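PDB 5Z06: Exo beta-1,2-glucooligosaccharide sophorohydrolase (non-reducing end) from Parabacteroides distasonis ATCC 8503, which hydrolyses linear beta-1,2-glucan and beta-1,2-glucooligosaccharides of four or more units in exo fashion, releasing sophorose from the non-reducing end. Local coordinates for residues Q90-E95 and T171-D176; H38-A43 and L54-V59; A101-A106 and L118-Y123. One frame throughout, in Å; residues are numbered along the deposited sequence.

Interaction 1: Q90-E95 and T171-D176; sequences QVRLRE and TIYLDD. With CA (calcium ion), chain C.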
loop_
_atom_site.group_PDB
_atom_site.type_symbol
_atom_site.label_atom_id
_atom_site.label_comp_id
_atom_site.label_asym_id
_atom_site.label_seq_id
_atom_site.Cartn_x
_atom_site.Cartn_y
_atom_site.Cartn_z
ATOM N N GLN A 90 11.567 22.698 -10.558
ATOM C CA GLN A 90 10.854 23.913 -10.858
ATOM C C GLN A 90 11.151 24.818 -9.670
ATOM O O GLN A 90 10.999 24.391 -8.521
ATOM C CB GLN A 90 9.366 23.640 -11.000
ATOM C CG GLN A 90 9.016 22.840 -12.243
ATOM C CD GLN A 90 8.966 23.664 -13.511
ATOM O OE1 GLN A 90 9.085 24.890 -13.496
ATOM N NE2 GLN A 90 8.767 22.989 -14.625
ATOM N N VAL A 91 11.602 26.046 -9.952
ATOM C CA VAL A 91 12.053 26.985 -8.929
ATOM C C VAL A 91 11.293 28.280 -9.135
ATOM O O VAL A 91 11.194 28.788 -10.244
ATOM C CB VAL A 91 13.560 27.229 -9.004
ATOM C CG1 VAL A 91 14.059 28.063 -7.831
ATOM C CG2 VAL A 91 14.299 25.910 -9.002
ATOM N N ARG A 92 10.732 28.797 -8.056
ATOM C CA ARG A 92 9.987 30.030 -8.106
ATOM C C ARG A 92 10.488 30.918 -6.983
ATOM O O ARG A 92 10.650 30.470 -5.849
ATOM C CB ARG A 92 8.509 29.750 -7.947
ATOM C CG ARG A 92 7.614 30.972 -7.993
ATOM C CD ARG A 92 6.286 30.638 -7.361
ATOM N NE ARG A 92 5.341 31.741 -7.395
ATOM C CZ ARG A 92 4.411 31.931 -8.322
ATOM N NH1 ARG A 92 4.288 31.108 -9.358
ATOM N NH2 ARG A 92 3.595 32.969 -8.203
ATOM N N LEU A 93 10.749 32.174 -7.315
ATOM C CA LEU A 93 11.241 33.130 -6.350
ATOM C C LEU A 93 10.064 33.993 -5.960
ATOM O O LEU A 93 9.314 34.458 -6.816
ATOM C CB LEU A 93 12.345 33.958 -6.961
ATOM C CG LEU A 93 13.722 33.314 -6.982
ATOM C CD1 LEU A 93 13.753 31.930 -7.619
ATOM C CD2 LEU A 93 14.624 34.264 -7.742
ATOM N N ARG A 94 9.861 34.168 -4.663
ATOM C CA ARG A 94 8.781 35.021 -4.213
ATOM C C ARG A 94 9.073 36.484 -4.553
ATOM O O ARG A 94 8.170 37.189 -4.989
ATOM C CB ARG A 94 8.552 34.860 -2.725
ATOM C CG ARG A 94 7.236 35.428 -2.260
ATOM C CD ARG A 94 7.019 35.079 -0.806
ATOM N NE ARG A 94 5.753 35.619 -0.329
ATOM C CZ ARG A 94 5.582 36.839 0.178
ATOM N NH1 ARG A 94 6.596 37.711 0.292
ATOM N NH2 ARG A 94 4.366 37.199 0.569
ATOM N N GLU A 95 10.318 36.913 -4.335
ATOM C CA GLU A 95 10.779 38.287 -4.621
ATOM C C GLU A 95 11.972 38.264 -5.558
ATOM O O GLU A 95 12.668 37.248 -5.674
ATOM C CB GLU A 95 11.238 39.017 -3.349
ATOM C CG GLU A 95 10.361 38.870 -2.116
ATOM C CD GLU A 95 9.011 39.556 -2.215
ATOM O OE1 GLU A 95 8.687 40.176 -3.261
ATOM O OE2 GLU A 95 8.256 39.451 -1.223
ATOM N N THR A 171 12.296 33.737 0.145
ATOM C CA THR A 171 11.423 32.606 0.053
ATOM C C THR A 171 11.514 32.192 -1.390
ATOM O O THR A 171 11.185 32.980 -2.290
ATOM C CB THR A 171 9.979 32.965 0.381
ATOM O OG1 THR A 171 9.864 33.171 1.782
ATOM C CG2 THR A 171 9.032 31.850 -0.023
ATOM N N ILE A 172 11.964 30.962 -1.606
ATOM C CA ILE A 172 11.797 30.338 -2.909
ATOM C C ILE A 172 10.950 29.078 -2.732
ATOM O O ILE A 172 10.914 28.477 -1.654
ATOM C CB ILE A 172 13.149 30.077 -3.620
ATOM C CG1 ILE A 172 13.947 28.982 -2.922
ATOM C CG2 ILE A 172 13.939 31.392 -3.697
ATOM C CD1 ILE A 172 15.281 28.671 -3.559
ATOM N N TYR A 173 10.261 28.706 -3.793
ATOM C CA TYR A 173 9.512 27.495 -3.823
ATOM C C TYR A 173 10.177 26.517 -4.769
ATOM O O TYR A 173 10.644 26.894 -5.836
ATOM C CB TYR A 173 8.093 27.774 -4.250
ATOM C CG TYR A 173 7.443 28.817 -3.402
ATOM C CD1 TYR A 173 6.811 28.476 -2.215
ATOM C CD2 TYR A 173 7.474 30.159 -3.769
ATOM C CE1 TYR A 173 6.201 29.442 -1.429
ATOM C CE2 TYR A 173 6.866 31.127 -2.987
ATOM C CZ TYR A 173 6.231 30.762 -1.826
ATOM O OH TYR A 173 5.645 31.710 -1.043
ATOM N N LEU A 174 10.225 25.259 -4.344
ATOM C CA LEU A 174 10.815 24.178 -5.113
ATOM C C LEU A 174 9.727 23.152 -5.333
ATOM O O LEU A 174 9.041 22.745 -4.394
ATOM C CB LEU A 174 11.967 23.551 -4.360
ATOM C CG LEU A 174 12.972 24.550 -3.793
ATOM C CD1 LEU A 174 13.995 23.769 -2.984
ATOM C CD2 LEU A 174 13.653 25.353 -4.892
ATOM N N ASP A 175 9.562 22.770 -6.586
ATOM C CA ASP A 175 8.634 21.759 -6.975
ATOM C C ASP A 175 9.283 20.847 -8.028
ATOM O O ASP A 175 10.274 21.209 -8.669
ATOM C CB ASP A 175 7.372 22.428 -7.531
ATOM C CG ASP A 175 6.152 21.569 -7.393
ATOM O OD1 ASP A 175 6.246 20.472 -6.820
ATOM O OD2 ASP A 175 5.072 21.974 -7.854
ATOM N N ASP A 176 8.720 19.659 -8.178
ATOM C CA ASP A 176 9.093 18.727 -9.233
ATOM C C ASP A 176 10.583 18.465 -9.321
ATOM O O ASP A 176 11.194 18.548 -10.388
ATOM C CB ASP A 176 8.496 19.204 -10.523
ATOM C CG ASP A 176 7.032 19.430 -10.377
ATOM O OD1 ASP A 176 6.357 18.515 -9.863
ATOM O OD2 ASP A 176 6.565 20.526 -10.707
HETATM CA CA CA C . 3.863 19.873 -6.929
HETATM O O HOH W 1 12.821 35.329 -3.351
#
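The antiparallel pairing of strands 86-93 and 169-180 in one sheet of the beta-sandwich zips Gln90-Leu93 against Ile172-Asp175. Two hydrogen-bonded pairs carry the ladder. In the first, Gln90 N donates to Asp175 O at 2.7 Å and Asp175 N answers to Gln90 O; in the second, Arg92 and Tyr173 exchange bonds, with Tyr173 N 2.7 Å from Arg92 O. A last bond, Arg94 N to Thr171 O at 3.0 Å, holds the chain where strand 86-93 has ended, and a water accepting from Glu95 N and donating to Thr171 O extends it.

On the face of Val91 and Leu93, Leu93 CG lies 3.8 Å from Ile172 CG2, the two side chains running side by side. On the other face the Tyr173 ring slants between two arginines. Arg92, extended with CG anti to the backbone N (chi1 -180°), brings CD to within 3.8 Å of Tyr173 CD2; Arg94 sets CD 3.6 Å from Tyr173 OH, which lies at the edge of its guanidinium. Arg94 NH1 is salt-bridged to Glu95 OE2 at 2.8 Å.

Asp175 grips the calcium ion with both carboxylate oxygens, OD1 at 2.5 Å, and Glu12, Asn13, Thr49 and Asn52 add further ligands. Asp176 turns instead to Thr49. A calcium ion tying loops to a strand in this way recalls the structural metal sites of many carbohydrate-binding beta-sandwich modules.

Interaction 2: H38-A43 and L54-V59; sequences HHLPVA and LELTYV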
loop_
_atom_site.group_PDB
_atom_site.type_symbol
_atom_site.label_atom_id
_atom_site.label_comp_id
_atom_site.label_asym_id
_atom_site.label_seq_id
_atom_site.Cartn_x
_atom_site.Cartn_y
_atom_site.Cartn_z
ATOM N N HIS A 38 11.860 20.484 11.807
ATOM C CA HIS A 38 12.988 20.277 10.925
ATOM C C HIS A 38 12.623 19.658 9.603
ATOM O O HIS A 38 13.455 19.007 8.986
ATOM C CB HIS A 38 14.112 19.513 11.642
ATOM C CG HIS A 38 14.536 20.177 12.906
ATOM N ND1 HIS A 38 15.137 21.421 12.917
ATOM C CD2 HIS A 38 14.389 19.816 14.200
ATOM C CE1 HIS A 38 15.389 21.774 14.166
ATOM N NE2 HIS A 38 14.940 20.821 14.965
ATOM N N HIS A 39 11.395 19.911 9.155
ATOM C CA HIS A 39 10.937 19.525 7.840
ATOM C C HIS A 39 10.627 20.830 7.143
ATOM O O HIS A 39 10.307 21.837 7.790
ATOM C CB HIS A 39 9.672 18.678 7.890
ATOM C CG HIS A 39 9.839 17.357 8.578
ATOM N ND1 HIS A 39 10.686 16.371 8.119
ATOM C CD2 HIS A 39 9.234 16.845 9.677
ATOM C CE1 HIS A 39 10.618 15.323 8.922
ATOM N NE2 HIS A 39 9.743 15.584 9.873
ATOM N N LEU A 40 10.715 20.789 5.825
ATOM C CA LEU A 40 10.398 21.908 4.992
ATOM C C LEU A 40 8.919 22.130 5.000
ATOM O O LEU A 40 8.171 21.162 5.060
ATOM C CB LEU A 40 10.847 21.668 3.559
ATOM C CG LEU A 40 12.332 21.852 3.352
ATOM C CD1 LEU A 40 12.685 21.470 1.927
ATOM C CD2 LEU A 40 12.737 23.297 3.620
ATOM N N PRO A 41 8.486 23.401 4.942
ATOM C CA PRO A 41 7.060 23.639 4.816
ATOM C C PRO A 41 6.564 23.272 3.450
ATOM O O PRO A 41 7.313 23.308 2.477
ATOM C CB PRO A 41 6.916 25.145 5.065
ATOM C CG PRO A 41 8.167 25.545 5.745
ATOM C CD PRO A 41 9.221 24.647 5.176
ATOM N N VAL A 42 5.301 22.908 3.383
ATOM C CA VAL A 42 4.658 22.625 2.129
ATOM C C VAL A 42 3.820 23.840 1.824
ATOM O O VAL A 42 2.910 24.175 2.578
ATOM C CB VAL A 42 3.759 21.393 2.232
ATOM C CG1 VAL A 42 2.933 21.220 0.968
ATOM C CG2 VAL A 42 4.616 20.163 2.452
ATOM N N ALA A 43 4.107 24.476 0.706
ATOM C CA ALA A 43 3.300 25.586 0.250
ATOM C C ALA A 43 2.174 25.026 -0.601
ATOM O O ALA A 43 2.427 24.427 -1.665
ATOM C CB ALA A 43 4.137 26.540 -0.562
ATOM N N LEU A 54 7.418 22.811 -2.168
ATOM C CA LEU A 54 8.172 22.963 -0.960
ATOM C C LEU A 54 8.608 24.400 -0.823
ATOM O O LEU A 54 9.070 25.024 -1.792
ATOM C CB LEU A 54 9.383 22.041 -0.965
ATOM C CG LEU A 54 9.046 20.554 -0.932
ATOM C CD1 LEU A 54 10.316 19.748 -1.075
ATOM C CD2 LEU A 54 8.389 20.201 0.383
ATOM N N GLU A 55 8.459 24.914 0.393
ATOM C CA GLU A 55 8.812 26.274 0.688
ATOM C C GLU A 55 10.209 26.269 1.234
ATOM O O GLU A 55 10.508 25.576 2.193
ATOM C CB GLU A 55 7.870 26.888 1.716
ATOM C CG GLU A 55 8.010 28.401 1.784
ATOM C CD GLU A 55 7.430 29.009 3.035
ATOM O OE1 GLU A 55 6.555 28.380 3.652
ATOM O OE2 GLU A 55 7.871 30.121 3.414
ATOM N N LEU A 56 11.060 27.068 0.618
ATOM C CA LEU A 56 12.408 27.211 1.089
ATOM C C LEU A 56 12.588 28.676 1.480
ATOM O O LEU A 56 12.918 29.520 0.643
ATOM C CB LEU A 56 13.388 26.752 0.001
ATOM C CG LEU A 56 14.802 26.555 0.532
ATOM C CD1 LEU A 56 14.913 25.218 1.245
ATOM C CD2 LEU A 56 15.832 26.637 -0.588
ATOM N N THR A 57 12.321 28.973 2.748
ATOM C CA THR A 57 12.422 30.342 3.262
ATOM C C THR A 57 13.574 30.354 4.224
ATOM O O THR A 57 13.603 29.584 5.193
ATOM C CB THR A 57 11.117 30.834 3.893
ATOM O OG1 THR A 57 10.166 31.024 2.846
ATOM C CG2 THR A 57 11.294 32.162 4.643
ATOM N N TYR A 58 14.546 31.209 3.925
ATOM C CA TYR A 58 15.797 31.212 4.655
ATOM C C TYR A 58 16.405 32.589 4.805
ATOM O O TYR A 58 16.108 33.504 4.047
ATOM C CB TYR A 58 16.813 30.284 3.972
ATOM C CG TYR A 58 17.130 30.689 2.556
ATOM C CD1 TYR A 58 16.328 30.257 1.491
ATOM C CD2 TYR A 58 18.209 31.543 2.274
ATOM C CE1 TYR A 58 16.611 30.629 0.180
ATOM C CE2 TYR A 58 18.502 31.935 0.958
ATOM C CZ TYR A 58 17.698 31.489 -0.077
ATOM O OH TYR A 58 17.959 31.872 -1.372
ATOM N N VAL A 59 17.287 32.680 5.796
ATOM C CA VAL A 59 18.183 33.794 6.004
ATOM C C VAL A 59 19.585 33.206 6.065
ATOM O O VAL A 59 19.905 32.408 6.943
ATOM C CB VAL A 59 17.866 34.548 7.309
ATOM C CG1 VAL A 59 18.826 35.717 7.504
ATOM C CG2 VAL A 59 16.427 35.057 7.286
#
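Strands 42-43 and 53-59 form an antiparallel beta hairpin whose pairing here rests on one backbone bond, Glu55 N to Pro41 O, 2.9 Å long and almost straight (177° at the hydrogen), followed by a non-hydrogen-bonded pair of Val42 with Leu54. Having no N-H, Pro41 cannot return the bond; its CD instead packs 3.4 Å from Glu55 O.

Before Pro41, toward His38, the two chains separate, and side chains take over. Leu40 splits its two methyls between two leucines: CD1 lies 4.2 Å from Leu54 CD1, crossing it nearly at a right angle, while CD2 reaches 3.8 Å from Leu56 CD1. Ser68 and Ile70 of strand 65-71, in the facing sheet, also touch Leu40, which places this cluster in the interior of the sandwich.

Glu55 is directed toward 38-43 and meets Pro41. A chi1 of -166° swings CG away from the backbone N, and the extended side chain slants across the proline, OE1 standing 3.5 Å from Pro41 CB. The buried acid is gripped at both oxygens: OE1 forms a salt bridge with Lys34, which probably favours the ionised form, and OE2 accepts on its anti side from Thr57 OG1 at 2.5 Å.

Interaction 3: A101-A106 and L118-Y123; sequences ALPNIA and LNLRNY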
loop_
_atom_site.group_PDB
_atom_site.type_symbol
_atom_site.label_atom_id
_atom_site.label_comp_id
_atom_site.label_asym_id
_atom_site.label_seq_id
_atom_site.Cartn_x
_atom_site.Cartn_y
_atom_site.Cartn_z
ATOM N N ALA A 101 22.468 34.928 -3.843
ATOM C CA ALA A 101 21.889 34.613 -2.529
ATOM C C ALA A 101 21.065 33.319 -2.571
ATOM O O ALA A 101 20.779 32.735 -1.520
ATOM C CB ALA A 101 21.024 35.763 -2.043
ATOM N N LEU A 102 20.703 32.892 -3.786
ATOM C CA LEU A 102 20.102 31.581 -4.032
ATOM C C LEU A 102 20.966 30.477 -3.464
ATOM O O LEU A 102 22.177 30.673 -3.284
ATOM C CB LEU A 102 19.911 31.305 -5.517
ATOM C CG LEU A 102 18.890 32.130 -6.282
ATOM C CD1 LEU A 102 19.091 31.861 -7.761
ATOM C CD2 LEU A 102 17.480 31.765 -5.842
ATOM N N PRO A 103 20.349 29.309 -3.185
ATOM C CA PRO A 103 21.105 28.275 -2.496
ATOM C C PRO A 103 22.183 27.606 -3.346
ATOM O O PRO A 103 22.139 27.639 -4.569
ATOM C CB PRO A 103 20.025 27.266 -2.091
ATOM C CG PRO A 103 18.734 28.002 -2.194
ATOM C CD PRO A 103 18.930 28.934 -3.323
ATOM N N ASN A 104 23.169 27.049 -2.672
ATOM C CA ASN A 104 24.011 26.045 -3.271
ATOM C C ASN A 104 23.288 24.708 -3.140
ATOM O O ASN A 104 22.507 24.486 -2.211
ATOM C CB ASN A 104 25.382 25.972 -2.598
ATOM C CG ASN A 104 26.201 27.250 -2.781
ATOM O OD1 ASN A 104 25.961 28.046 -3.692
ATOM N ND2 ASN A 104 27.165 27.449 -1.898
ATOM N N ILE A 105 23.564 23.828 -4.089
ATOM C CA ILE A 105 22.822 22.609 -4.242
ATOM C C ILE A 105 23.784 21.481 -4.534
ATOM O O ILE A 105 24.730 21.650 -5.288
ATOM C CB ILE A 105 21.728 22.725 -5.331
ATOM C CG1 ILE A 105 21.020 21.388 -5.529
ATOM C CG2 ILE A 105 22.289 23.219 -6.654
ATOM C CD1 ILE A 105 19.691 21.552 -6.240
ATOM N N ALA A 106 23.488 20.339 -3.933
ATOM C CA ALA A 106 24.304 19.158 -3.966
ATOM C C ALA A 106 23.379 17.963 -3.861
ATOM O O ALA A 106 22.153 18.100 -3.728
ATOM C CB ALA A 106 25.289 19.156 -2.816
ATOM N N LEU A 118 26.845 23.114 -6.178
ATOM C CA LEU A 118 26.798 24.002 -7.303
ATOM C C LEU A 118 25.950 25.185 -6.900
ATOM O O LEU A 118 25.033 25.032 -6.107
ATOM C CB LEU A 118 26.155 23.296 -8.484
ATOM C CG LEU A 118 26.864 22.025 -8.946
ATOM C CD1 LEU A 118 25.968 21.298 -9.931
ATOM C CD2 LEU A 118 28.223 22.369 -9.559
ATOM N N ASN A 119 26.264 26.356 -7.452
ATOM C CA ASN A 119 25.478 27.551 -7.238
ATOM C C ASN A 119 24.256 27.394 -8.109
ATOM O O ASN A 119 24.364 27.145 -9.307
ATOM C CB ASN A 119 26.234 28.825 -7.655
ATOM C CG ASN A 119 27.594 28.956 -6.994
ATOM O OD1 ASN A 119 28.610 29.115 -7.671
ATOM N ND2 ASN A 119 27.624 28.883 -5.682
ATOM N N LEU A 120 23.088 27.559 -7.508
ATOM C CA LEU A 120 21.844 27.370 -8.228
ATOM C C LEU A 120 21.602 28.443 -9.286
ATOM O O LEU A 120 20.877 28.195 -10.260
ATOM C CB LEU A 120 20.668 27.283 -7.241
ATOM C CG LEU A 120 19.278 26.918 -7.779
ATOM C CD1 LEU A 120 19.302 25.644 -8.608
ATOM C CD2 LEU A 120 18.293 26.775 -6.628
ATOM N N ARG A 121 22.219 29.617 -9.095
ATOM C CA ARG A 121 22.180 30.737 -10.056
ATOM C C ARG A 121 22.651 30.358 -11.462
ATOM O O ARG A 121 22.141 30.881 -12.462
ATOM C CB ARG A 121 23.040 31.910 -9.551
ATOM C CG ARG A 121 24.558 31.707 -9.655
ATOM C CD ARG A 121 25.351 32.923 -9.208
ATOM N NE ARG A 121 24.925 34.114 -9.940
ATOM C CZ ARG A 121 25.424 35.335 -9.765
ATOM N NH1 ARG A 121 26.409 35.561 -8.897
ATOM N NH2 ARG A 121 24.938 36.339 -10.486
ATOM N N ASN A 122 23.617 29.443 -11.523
ATOM C CA ASN A 122 24.186 28.978 -12.789
ATOM C C ASN A 122 23.244 28.197 -13.680
ATOM O O ASN A 122 23.585 27.959 -14.833
ATOM C CB ASN A 122 25.413 28.118 -12.515
ATOM C CG ASN A 122 26.495 28.890 -11.832
ATOM O OD1 ASN A 122 26.557 30.096 -11.955
ATOM N ND2 ASN A 122 27.330 28.211 -11.092
ATOM N N TYR A 123 22.092 27.779 -13.149
ATOM C CA TYR A 123 21.091 27.015 -13.901
ATOM C C TYR A 123 19.748 27.704 -13.973
ATOM O O TYR A 123 18.748 27.088 -14.356
ATOM C CB TYR A 123 20.924 25.653 -13.258
ATOM C CG TYR A 123 22.231 24.976 -13.095
ATOM C CD1 TYR A 123 22.820 24.328 -14.164
ATOM C CD2 TYR A 123 22.925 25.050 -11.905
ATOM C CE1 TYR A 123 24.056 23.721 -14.037
ATOM C CE2 TYR A 123 24.162 24.445 -11.759
ATOM C CZ TYR A 123 24.717 23.786 -12.833
ATOM O OH TYR A 123 25.929 23.181 -12.694
HETATM O O HOH W 2 23.266 30.428 -6.400
#
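Asn104 and Asn119 share one first torsion, each with CG anti to its own carbonyl carbon (chi1 -65° and -54°), and this lays the two amides side by side on one face of the antiparallel hairpin made by strands 104-109 and 118-119. Asn119 ND2 donates to Asn104 OD1 at 2.7 Å. The acceptor lies close to the plane of the donor amide, yet the donor rises 42° out of the plane of the acceptor carbonyl, in keeping with amide planes that are turned well away from each other.

The backbone flanks this bridge with hydrogen bonds. Ile105 N donates to Leu118 O at 2.8 Å and Leu118 N returns to Ile105 O at 2.7 Å; two residues further on, Leu120 N reaches Pro103 O at 3.1 Å as the chain enters a short 3-10 turn. There a water accepts from Arg121 N and makes a weak bond to Leu102 O.

Leu120 is directed toward 101-106 and into the apolar side. Its CD2 runs beside Pro103 CD at 4.0 Å, its CD1 approaches Ile105 CG2 at 4.3 Å, and Met89 of the facing sheet touches it too. Ile105 likewise meets Leu87 and Met89 there.

The hairpin is thus two-sided in its chemistry: an amide-to-amide bond spans its more exposed face, whereas aliphatic groups pack on the interior side, where Ile105 and Leu120 both meet Met89.

In the fold
All three contacts lie in the same N-terminal beta-sandwich, their centres about 28 to 36 Å from the centre of the chain. Interaction 2 comes first and is complete before interaction 1 opens; interaction 3 falls between the two halves of interaction 1. Interactions 1 and 2, with centres about 10 Å apart, meet in one sheet, where strands 53-59 and 169-180 are neighbours. Interaction 3 builds the edge of the five-stranded sheet, its centre about 13 Å from that of interaction 1 and about 16 Å from that of interaction 2. Leu102 and Pro103 pack on Leu93, Ile172 and Leu56, joining the two sheets through a common apolar core.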